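Local coordinates for isomerase/lactonizing enzyme (Agrobacterium tumefaciens, PDB 1RVK), which is of unknown function but, as a magnesium-binding member of the enolase superfamily, probably acts on a carboxylate substrate by abstracting a proton, at residues R326-G331 and L337-G342; S350-R355 and H360-P365; R155-L160 and K166-H171. All coordinates share one frame; numbering follows the deposited sequence.

Contact 1 of 3, residues R326-G331 and L337-G342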
loop_
_atom_site.group_PDB
_atom_site.type_symbol
_atom_site.label_atom_id
_atom_site.label_comp_id
_atom_site.label_asym_id
_atom_site.label_seq_id
_atom_site.Cartn_x
_atom_site.Cartn_y
_atom_site.Cartn_z
ATOM N N ARG A 326 -12.499 4.785 3.918
ATOM C CA ARG A 326 -12.638 4.749 5.365
ATOM C C ARG A 326 -11.324 4.825 6.138
ATOM O O ARG A 326 -11.269 5.441 7.207
ATOM C CB ARG A 326 -13.409 3.488 5.781
ATOM C CG ARG A 326 -13.790 3.436 7.251
ATOM C CD ARG A 326 -14.436 2.095 7.613
ATOM N NE ARG A 326 -15.790 1.944 7.080
ATOM C CZ ARG A 326 -16.876 2.459 7.646
ATOM N NH1 ARG A 326 -18.068 2.273 7.095
ATOM N NH2 ARG A 326 -16.773 3.154 8.771
ATOM N N TRP A 327 -10.261 4.237 5.597
ATOM C CA TRP A 327 -8.990 4.216 6.316
ATOM C C TRP A 327 -7.705 4.464 5.554
ATOM O O TRP A 327 -7.661 4.500 4.327
ATOM C CB TRP A 327 -8.752 2.850 6.963
ATOM C CG TRP A 327 -9.914 2.115 7.517
ATOM C CD1 TRP A 327 -10.763 1.281 6.841
ATOM C CD2 TRP A 327 -10.266 2.020 8.895
ATOM N NE1 TRP A 327 -11.615 0.659 7.725
ATOM C CE2 TRP A 327 -11.332 1.097 8.993
ATOM C CE3 TRP A 327 -9.779 2.621 10.063
ATOM C CZ2 TRP A 327 -11.919 0.761 10.218
ATOM C CZ3 TRP A 327 -10.362 2.287 11.278
ATOM C CH2 TRP A 327 -11.421 1.365 11.346
ATOM N N TYR A 328 -6.647 4.585 6.350
ATOM C CA TYR A 328 -5.281 4.677 5.866
ATOM C C TYR A 328 -4.773 3.354 6.433
ATOM O O TYR A 328 -5.075 3.016 7.583
ATOM C CB TYR A 328 -4.511 5.833 6.504
ATOM C CG TYR A 328 -3.004 5.667 6.417
ATOM C CD1 TYR A 328 -2.251 5.364 7.553
ATOM C CD2 TYR A 328 -2.330 5.825 5.204
ATOM C CE1 TYR A 328 -0.866 5.230 7.487
ATOM C CE2 TYR A 328 -0.939 5.691 5.124
ATOM C CZ TYR A 328 -0.215 5.397 6.273
ATOM O OH TYR A 328 1.157 5.298 6.222
ATOM N N GLU A 329 -4.045 2.592 5.628
ATOM C CA GLU A 329 -3.525 1.301 6.070
ATOM C C GLU A 329 -2.165 1.487 6.724
ATOM O O GLU A 329 -1.188 1.804 6.049
ATOM C CB GLU A 329 -3.412 0.347 4.876
ATOM C CG GLU A 329 -2.967 -1.049 5.256
ATOM C CD GLU A 329 -3.094 -2.041 4.120
ATOM O OE1 GLU A 329 -2.835 -3.236 4.368
ATOM O OE2 GLU A 329 -3.452 -1.633 2.989
ATOM N N ARG A 330 -2.106 1.288 8.041
ATOM C CA ARG A 330 -0.859 1.460 8.782
ATOM C C ARG A 330 -0.244 0.107 9.124
ATOM O O ARG A 330 -0.795 -0.659 9.915
ATOM C CB ARG A 330 -1.128 2.264 10.061
ATOM C CG ARG A 330 0.088 3.005 10.623
ATOM C CD ARG A 330 -0.358 4.088 11.612
ATOM N NE ARG A 330 0.735 4.977 12.006
ATOM C CZ ARG A 330 1.495 4.813 13.085
ATOM N NH1 ARG A 330 1.287 3.789 13.904
ATOM N NH2 ARG A 330 2.473 5.672 13.341
ATOM N N GLY A 331 0.902 -0.178 8.514
ATOM C CA GLY A 331 1.578 -1.441 8.748
ATOM C C GLY A 331 2.577 -1.718 7.641
ATOM O O GLY A 331 2.953 -0.794 6.914
ATOM N N LEU A 337 8.120 -6.140 16.265
ATOM C CA LEU A 337 8.603 -4.898 15.671
ATOM C C LEU A 337 7.899 -3.653 16.199
ATOM O O LEU A 337 6.731 -3.700 16.584
ATOM C CB LEU A 337 8.440 -4.963 14.147
ATOM C CG LEU A 337 9.048 -6.175 13.436
ATOM C CD1 LEU A 337 8.694 -6.138 11.953
ATOM C CD2 LEU A 337 10.555 -6.171 13.628
ATOM N N GLU A 338 8.625 -2.539 16.213
ATOM C CA GLU A 338 8.080 -1.270 16.679
ATOM C C GLU A 338 7.908 -0.341 15.484
ATOM O O GLU A 338 8.832 0.375 15.102
ATOM C CB GLU A 338 9.021 -0.625 17.700
ATOM C CG GLU A 338 8.461 0.644 18.314
ATOM C CD GLU A 338 7.246 0.379 19.184
ATOM O OE1 GLU A 338 6.530 1.348 19.517
ATOM O OE2 GLU A 338 7.013 -0.793 19.545
ATOM N N TYR A 339 6.716 -0.355 14.900
ATOM C CA TYR A 339 6.414 0.467 13.736
ATOM C C TYR A 339 6.632 1.960 13.974
ATOM O O TYR A 339 7.138 2.665 13.101
ATOM C CB TYR A 339 4.968 0.212 13.293
ATOM C CG TYR A 339 4.545 0.952 12.041
ATOM C CD1 TYR A 339 4.166 2.293 12.087
ATOM C CD2 TYR A 339 4.525 0.306 10.805
ATOM C CE1 TYR A 339 3.776 2.971 10.934
ATOM C CE2 TYR A 339 4.138 0.974 9.648
ATOM C CZ TYR A 339 3.765 2.305 9.720
ATOM O OH TYR A 339 3.380 2.961 8.574
ATOM N N ASP A 340 6.258 2.437 15.156
ATOM C CA ASP A 340 6.389 3.854 15.476
ATOM C C ASP A 340 7.827 4.377 15.501
ATOM O O ASP A 340 8.048 5.587 15.572
ATOM C CB ASP A 340 5.683 4.148 16.807
ATOM C CG ASP A 340 4.173 3.921 16.731
ATOM O OD1 ASP A 340 3.492 4.011 17.776
ATOM O OD2 ASP A 340 3.664 3.655 15.620
ATOM N N ASP A 341 8.802 3.475 15.427
ATOM C CA ASP A 341 10.206 3.876 15.425
ATOM C C ASP A 341 10.649 4.451 14.078
ATOM O O ASP A 341 11.651 5.160 13.998
ATOM C CB ASP A 341 11.102 2.693 15.799
ATOM C CG ASP A 341 11.205 2.493 17.302
ATOM O OD1 ASP A 341 11.846 1.510 17.725
ATOM O OD2 ASP A 341 10.654 3.325 18.059
ATOM N N GLY A 342 9.909 4.137 13.021
ATOM C CA GLY A 342 10.243 4.667 11.709
ATOM C C GLY A 342 11.380 3.991 10.966
ATOM O O GLY A 342 11.747 2.855 11.258
#

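Contact 2 of 3, residues S350-R355 and H360-P365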
loop_
_atom_site.group_PDB
_atom_site.type_symbol
_atom_site.label_atom_id
_atom_site.label_comp_id
_atom_site.label_asym_id
_atom_site.label_seq_id
_atom_site.Cartn_x
_atom_site.Cartn_y
_atom_site.Cartn_z
ATOM N N SER A 350 6.228 9.689 8.544
ATOM C CA SER A 350 5.364 10.292 7.546
ATOM C C SER A 350 3.920 10.122 7.993
ATOM O O SER A 350 3.036 10.849 7.538
ATOM C CB SER A 350 5.542 9.613 6.184
ATOM O OG SER A 350 6.835 9.839 5.656
ATOM N N ASP A 351 3.689 9.174 8.900
ATOM C CA ASP A 351 2.335 8.883 9.361
ATOM C C ASP A 351 2.155 8.734 10.871
ATOM O O ASP A 351 1.750 7.676 11.356
ATOM C CB ASP A 351 1.833 7.614 8.666
ATOM C CG ASP A 351 2.736 6.415 8.910
ATOM O OD1 ASP A 351 3.821 6.588 9.508
ATOM O OD2 ASP A 351 2.364 5.295 8.501
ATOM N N PRO A 352 2.428 9.804 11.632
ATOM C CA PRO A 352 2.288 9.776 13.092
ATOM C C PRO A 352 0.826 9.537 13.453
ATOM O O PRO A 352 -0.068 10.106 12.826
ATOM C CB PRO A 352 2.734 11.176 13.523
ATOM C CG PRO A 352 3.460 11.730 12.342
ATOM C CD PRO A 352 2.742 11.162 11.161
HETATM N N MSE A 353 0.574 8.714 14.466
HETATM C CA MSE A 353 -0.802 8.442 14.867
HETATM C C MSE A 353 -1.029 8.788 16.338
HETATM O O MSE A 353 -0.232 8.402 17.201
HETATM C CB MSE A 353 -1.140 6.968 14.621
HETATM C CG MSE A 353 -2.612 6.637 14.842
HETATM SE SE MSE A 353 -3.046 4.784 14.519
HETATM C CE MSE A 353 -2.451 4.054 16.218
ATOM N N ASP A 354 -2.108 9.515 16.633
ATOM C CA ASP A 354 -2.381 9.862 18.024
ATOM C C ASP A 354 -2.966 8.682 18.793
ATOM O O ASP A 354 -3.147 7.592 18.243
ATOM C CB ASP A 354 -3.297 11.097 18.143
ATOM C CG ASP A 354 -4.673 10.899 17.523
ATOM O OD1 ASP A 354 -5.217 9.778 17.573
ATOM O OD2 ASP A 354 -5.225 11.894 17.006
ATOM N N ARG A 355 -3.250 8.903 20.073
ATOM C CA ARG A 355 -3.780 7.854 20.932
ATOM C C ARG A 355 -5.228 7.490 20.638
ATOM O O ARG A 355 -5.761 6.549 21.225
ATOM C CB ARG A 355 -3.648 8.272 22.400
ATOM C CG ARG A 355 -2.228 8.615 22.820
ATOM C CD ARG A 355 -1.320 7.405 22.721
ATOM N NE ARG A 355 -1.762 6.325 23.599
ATOM C CZ ARG A 355 -1.145 5.154 23.710
ATOM N NH1 ARG A 355 -0.055 4.906 22.996
ATOM N NH2 ARG A 355 -1.621 4.229 24.533
ATOM N N HIS A 360 -2.066 11.865 11.483
ATOM C CA HIS A 360 -2.069 13.271 11.093
ATOM C C HIS A 360 -1.078 13.521 9.971
ATOM O O HIS A 360 0.117 13.278 10.127
ATOM C CB HIS A 360 -1.715 14.159 12.290
ATOM C CG HIS A 360 -2.775 14.200 13.343
ATOM N ND1 HIS A 360 -3.050 13.128 14.166
ATOM C CD2 HIS A 360 -3.652 15.172 13.685
ATOM C CE1 HIS A 360 -4.051 13.441 14.971
ATOM N NE2 HIS A 360 -4.433 14.675 14.698
ATOM N N VAL A 361 -1.575 13.999 8.835
ATOM C CA VAL A 361 -0.705 14.264 7.699
ATOM C C VAL A 361 0.269 15.382 8.054
ATOM O O VAL A 361 -0.140 16.477 8.442
ATOM C CB VAL A 361 -1.502 14.691 6.450
ATOM C CG1 VAL A 361 -0.579 14.705 5.232
ATOM C CG2 VAL A 361 -2.682 13.748 6.231
ATOM N N PRO A 362 1.575 15.116 7.934
ATOM C CA PRO A 362 2.584 16.130 8.254
ATOM C C PRO A 362 2.380 17.407 7.449
ATOM O O PRO A 362 1.989 17.361 6.284
ATOM C CB PRO A 362 3.894 15.434 7.900
ATOM C CG PRO A 362 3.591 13.992 8.184
ATOM C CD PRO A 362 2.215 13.838 7.574
ATOM N N ASP A 363 2.643 18.546 8.076
ATOM C CA ASP A 363 2.502 19.818 7.391
ATOM C C ASP A 363 3.856 20.151 6.771
ATOM O O ASP A 363 4.509 21.123 7.151
ATOM C CB ASP A 363 2.089 20.915 8.375
ATOM C CG ASP A 363 1.589 22.165 7.676
ATOM O OD1 ASP A 363 1.337 23.177 8.366
ATOM O OD2 ASP A 363 1.440 22.133 6.434
ATOM N N ARG A 364 4.285 19.311 5.833
ATOM C CA ARG A 364 5.556 19.491 5.144
ATOM C C ARG A 364 5.275 19.464 3.645
ATOM O O ARG A 364 4.337 18.804 3.201
ATOM C CB ARG A 364 6.537 18.374 5.530
ATOM C CG ARG A 364 6.839 18.293 7.029
ATOM C CD ARG A 364 8.070 17.438 7.319
ATOM N NE ARG A 364 7.835 16.002 7.175
ATOM C CZ ARG A 364 7.467 15.196 8.167
ATOM N NH1 ARG A 364 7.289 15.677 9.391
ATOM N NH2 ARG A 364 7.285 13.903 7.940
ATOM N N PRO A 365 6.078 20.185 2.847
ATOM C CA PRO A 365 5.906 20.246 1.389
ATOM C C PRO A 365 6.102 18.935 0.628
ATOM O O PRO A 365 6.841 18.048 1.060
ATOM C CB PRO A 365 6.908 21.322 0.971
ATOM C CG PRO A 365 7.995 21.173 1.982
ATOM C CD PRO A 365 7.225 21.004 3.274
#

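Contact 3 of 3, residues R155-L160 and K166-H171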
loop_
_atom_site.group_PDB
_atom_site.type_symbol
_atom_site.label_atom_id
_atom_site.label_comp_id
_atom_site.label_asym_id
_atom_site.label_seq_id
_atom_site.Cartn_x
_atom_site.Cartn_y
_atom_site.Cartn_z
ATOM N N ARG A 155 -3.848 -11.898 21.010
ATOM C CA ARG A 155 -3.025 -11.140 21.944
ATOM C C ARG A 155 -2.469 -9.878 21.298
ATOM O O ARG A 155 -2.429 -8.817 21.921
ATOM C CB ARG A 155 -1.877 -12.013 22.459
ATOM C CG ARG A 155 -2.330 -13.165 23.349
ATOM C CD ARG A 155 -2.864 -12.662 24.685
ATOM N NE ARG A 155 -3.343 -13.754 25.530
ATOM C CZ ARG A 155 -3.637 -13.634 26.823
ATOM N NH1 ARG A 155 -3.501 -12.465 27.438
ATOM N NH2 ARG A 155 -4.070 -14.688 27.504
ATOM N N PHE A 156 -2.037 -9.981 20.047
ATOM C CA PHE A 156 -1.499 -8.806 19.382
ATOM C C PHE A 156 -2.615 -7.786 19.168
ATOM O O PHE A 156 -2.400 -6.581 19.305
ATOM C CB PHE A 156 -0.856 -9.193 18.047
ATOM C CG PHE A 156 -0.102 -8.069 17.395
ATOM C CD1 PHE A 156 0.709 -7.225 18.153
ATOM C CD2 PHE A 156 -0.174 -7.873 16.018
ATOM C CE1 PHE A 156 1.441 -6.201 17.549
ATOM C CE2 PHE A 156 0.552 -6.857 15.406
ATOM C CZ PHE A 156 1.363 -6.016 16.171
ATOM N N ALA A 157 -3.812 -8.272 18.848
ATOM C CA ALA A 157 -4.958 -7.394 18.629
ATOM C C ALA A 157 -5.251 -6.554 19.872
ATOM O O ALA A 157 -5.581 -5.375 19.767
ATOM C CB ALA A 157 -6.187 -8.219 18.248
ATOM N N GLU A 158 -5.133 -7.159 21.049
ATOM C CA GLU A 158 -5.377 -6.420 22.284
ATOM C C GLU A 158 -4.381 -5.270 22.399
ATOM O O GLU A 158 -4.735 -4.163 22.801
ATOM C CB GLU A 158 -5.243 -7.341 23.497
ATOM C CG GLU A 158 -6.336 -8.386 23.599
ATOM C CD GLU A 158 -6.246 -9.192 24.878
ATOM O OE1 GLU A 158 -6.338 -8.590 25.971
ATOM O OE2 GLU A 158 -6.081 -10.425 24.791
ATOM N N THR A 159 -3.133 -5.542 22.037
ATOM C CA THR A 159 -2.083 -4.535 22.092
ATOM C C THR A 159 -2.370 -3.378 21.134
ATOM O O THR A 159 -2.138 -2.216 21.464
ATOM C CB THR A 159 -0.715 -5.163 21.750
ATOM O OG1 THR A 159 -0.368 -6.122 22.759
ATOM C CG2 THR A 159 0.366 -4.099 21.673
ATOM N N LEU A 160 -2.887 -3.695 19.950
ATOM C CA LEU A 160 -3.196 -2.659 18.966
ATOM C C LEU A 160 -4.373 -1.785 19.404
ATOM O O LEU A 160 -4.395 -0.585 19.131
ATOM C CB LEU A 160 -3.487 -3.298 17.604
ATOM C CG LEU A 160 -2.322 -4.076 16.983
ATOM C CD1 LEU A 160 -2.784 -4.697 15.670
ATOM C CD2 LEU A 160 -1.117 -3.154 16.755
ATOM N N LYS A 166 -8.683 1.797 15.803
ATOM C CA LYS A 166 -10.122 1.547 15.860
ATOM C C LYS A 166 -10.513 0.420 14.904
ATOM O O LYS A 166 -11.652 -0.051 14.904
ATOM C CB LYS A 166 -10.899 2.817 15.508
ATOM C CG LYS A 166 -10.887 3.888 16.599
ATOM C CD LYS A 166 -11.682 5.112 16.157
ATOM C CE LYS A 166 -12.059 6.012 17.328
ATOM N NZ LYS A 166 -10.891 6.517 18.091
ATOM N N GLY A 167 -9.552 -0.005 14.092
ATOM C CA GLY A 167 -9.780 -1.082 13.145
ATOM C C GLY A 167 -8.537 -1.949 13.090
ATOM O O GLY A 167 -7.438 -1.462 13.336
ATOM N N ILE A 168 -8.706 -3.228 12.773
ATOM C CA ILE A 168 -7.585 -4.161 12.699
ATOM C C ILE A 168 -7.791 -5.132 11.549
ATOM O O ILE A 168 -8.874 -5.701 11.412
ATOM C CB ILE A 168 -7.472 -4.994 13.998
ATOM C CG1 ILE A 168 -7.209 -4.070 15.185
ATOM C CG2 ILE A 168 -6.347 -6.027 13.868
ATOM C CD1 ILE A 168 -7.306 -4.766 16.530
ATOM N N LYS A 169 -6.763 -5.325 10.724
ATOM C CA LYS A 169 -6.876 -6.270 9.619
ATOM C C LYS A 169 -5.858 -7.388 9.775
ATOM O O LYS A 169 -4.672 -7.140 9.991
ATOM C CB LYS A 169 -6.657 -5.592 8.262
ATOM C CG LYS A 169 -6.956 -6.536 7.089
ATOM C CD LYS A 169 -6.930 -5.833 5.736
ATOM C CE LYS A 169 -5.510 -5.594 5.240
ATOM N NZ LYS A 169 -5.505 -4.809 3.967
ATOM N N LEU A 170 -6.322 -8.625 9.670
ATOM C CA LEU A 170 -5.413 -9.753 9.785
ATOM C C LEU A 170 -4.989 -10.253 8.418
ATOM O O LEU A 170 -5.803 -10.309 7.497
ATOM C CB LEU A 170 -6.076 -10.937 10.496
ATOM C CG LEU A 170 -6.669 -10.873 11.901
ATOM C CD1 LEU A 170 -7.041 -12.292 12.310
ATOM C CD2 LEU A 170 -5.668 -10.295 12.885
ATOM N N HIS A 171 -3.708 -10.578 8.284
ATOM C CA HIS A 171 -3.196 -11.210 7.073
ATOM C C HIS A 171 -2.892 -12.556 7.722
ATOM O O HIS A 171 -2.109 -12.611 8.671
ATOM C CB HIS A 171 -1.887 -10.581 6.568
ATOM C CG HIS A 171 -2.075 -9.307 5.803
ATOM N ND1 HIS A 171 -2.160 -8.075 6.415
ATOM C CD2 HIS A 171 -2.186 -9.073 4.472
ATOM C CE1 HIS A 171 -2.314 -7.137 5.496
ATOM N NE2 HIS A 171 -2.333 -7.716 4.309
#

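Contact 1 of 3, residues R326-G331 and L337-G342
At the last parallel strand of the enolase-superfamily beta/alpha barrel, strand 328-333, R330 and G331 receive Y339 and D340 from a 3-10 turn in the loop that follows. The central feature is an arginine held by a carboxylate at its edge and touched by a tyrosine on one face. R330 reaches out extended, with CG anti to its own N (chi1 -156°), and presents its two end nitrogens to a single oxygen. R330 NH1 lies 2.9 Å from D340 OD2, which accepts through its syn lone pair. NH2 of R330 is farther, 3.3 Å from D340 OD2, and comes from above the carboxylate plane, so the grip is uneven, although both bonds stay close to the guanidinium plane. Further anchors fix the group: NH1 also bonds Y165 OH, NH2 bonds D351 O, and the other oxygen of the carboxylate, D340 OD1, pairs with R163.

Y339 CE1 sits over the centre of the guanidinium, 3.6 Å from R330 CZ, but the two planes are inclined by 58°, so the ring leans on the cation without stacking on it. Y339 CE1 also rests 3.7 Å from R330 CG, nearer the strand backbone. The phenol ends of Y328 and Y339 approach from opposite directions and share D351 as a partner. On the far edge of the Y339 ring, G331 O lies 3.5 Å from Y339 CE2.

Contact 2 of 3, residues S350-R355 and H360-P365
P362 lays its ring against the backbone carbonyl of S350, with P362 CD 3.1 Å and P362 CG 3.3 Å from S350 O. The second proline, P352, meets the same ring at a slant: P352 CD is 4.2 Å from P362 CG, a loose apolar touch, and P352 CD also lies 3.5 Å from H360 O. Between these side-chain contacts and the far end of the pair runs one backbone hydrogen bond, from H360 N to P352 O, 3.0 Å long. It is fairly straight, with 157° at the hydrogen, and the donor stands almost in line with the carbonyl bond.

Beyond it the D354 carboxylate and the edge of the H360 imidazole lie close, the two planes 67° apart, but the approach is too short in the model and remains doubtful. D354 has firmer partners elsewhere: OD1 takes the amide hydrogens of D356 and F358 in the turn between the two segments.

At the opposite end R364 bends at chi3 (-75°) and folds back toward P362, two residues earlier, whose CB lies 3.5 Å from the R364 guanidinium plane, over its centre. NE is held by G368 O and NH2 by L349 O, which brings the edge of the group alongside S350 CA. D363 is the centre of an inverse gamma turn, which sharply bends the chain between P362 and R364. The two segments run roughly antiparallel; the second starts on the last residue of strand 358-360, and the first precedes that strand. Strand 358-360 pairs with strand 130-137: an antiparallel strand that follows the last parallel strand of the enolase-type barrel.

Contact 3 of 3, residues R155-L160 and K166-H171
I168 reaches across to A157 and L160 with both branches of its side chain. Its long branch does the deeper work: CG1 stands beside the backbone N (chi1 -62°) and the arm continues extended, carrying the terminal methyl to the helix backbone. There I168 CD1 lies 3.7 Å from A157 O and 4.0 Å from A157 CB, so one methyl touches both a carbonyl and a methyl of the same residue. The short branch turns the other way, and I168 CG2 meets L160 CD1 at 4.2 Å. The contact is therefore wholly apolar between side chains, and the small alanine lets the helix come in to 7.2 Å between A157 CA and I168 CA.

These are the second and third elements of a beta-alpha-beta unit, strand 130-137, helix 150-163, strand 167-171, in which the chain crosses from one parallel barrel strand to the next by way of a helix on the outside. I168 points outward to that helix, whereas its neighbour K169 points into the barrel, where K169 NZ pairs with the magnesium ligand E232.

Around this first shell, A157 is packed from another quarter by V193 and V197 of helix 183-197, and I168 also rests on L203 of the adjacent strand. L160 is steadied within its own helix: its CG sits 4.2 Å above the centre of the F156 ring, and both F156 and L160 lie on L333 of strand 328-333. The strand is in turn fixed by backbone hydrogen bonds from I168 to R202 and M204 and from K169 to G135.

In the fold
Contacts 1 and 2 have centres about 11 Å apart and meet through D351: its OD2 is 2.5 Å from Y339 OH and 2.6 Å from Y328 OH, both probable hydrogen bonds; the Y328 bond ties D351 to the barrel strand, and the Y339 bond joins two parts of one loop. Contact 3 lies about 12 Å from contact 1, centre to centre, and joins it inside the barrel, where E329 OE1 and K169 NZ form a 3.1 Å salt bridge; W327 CH2 also packs 3.5 Å from G167 CA. Contacts 2 and 3 stay about 6 Å apart at their nearest atoms. The magnesium ion, bound by D206, E232 and E258, is about 11 Å from G331 and about 13 Å from the I168 side chain.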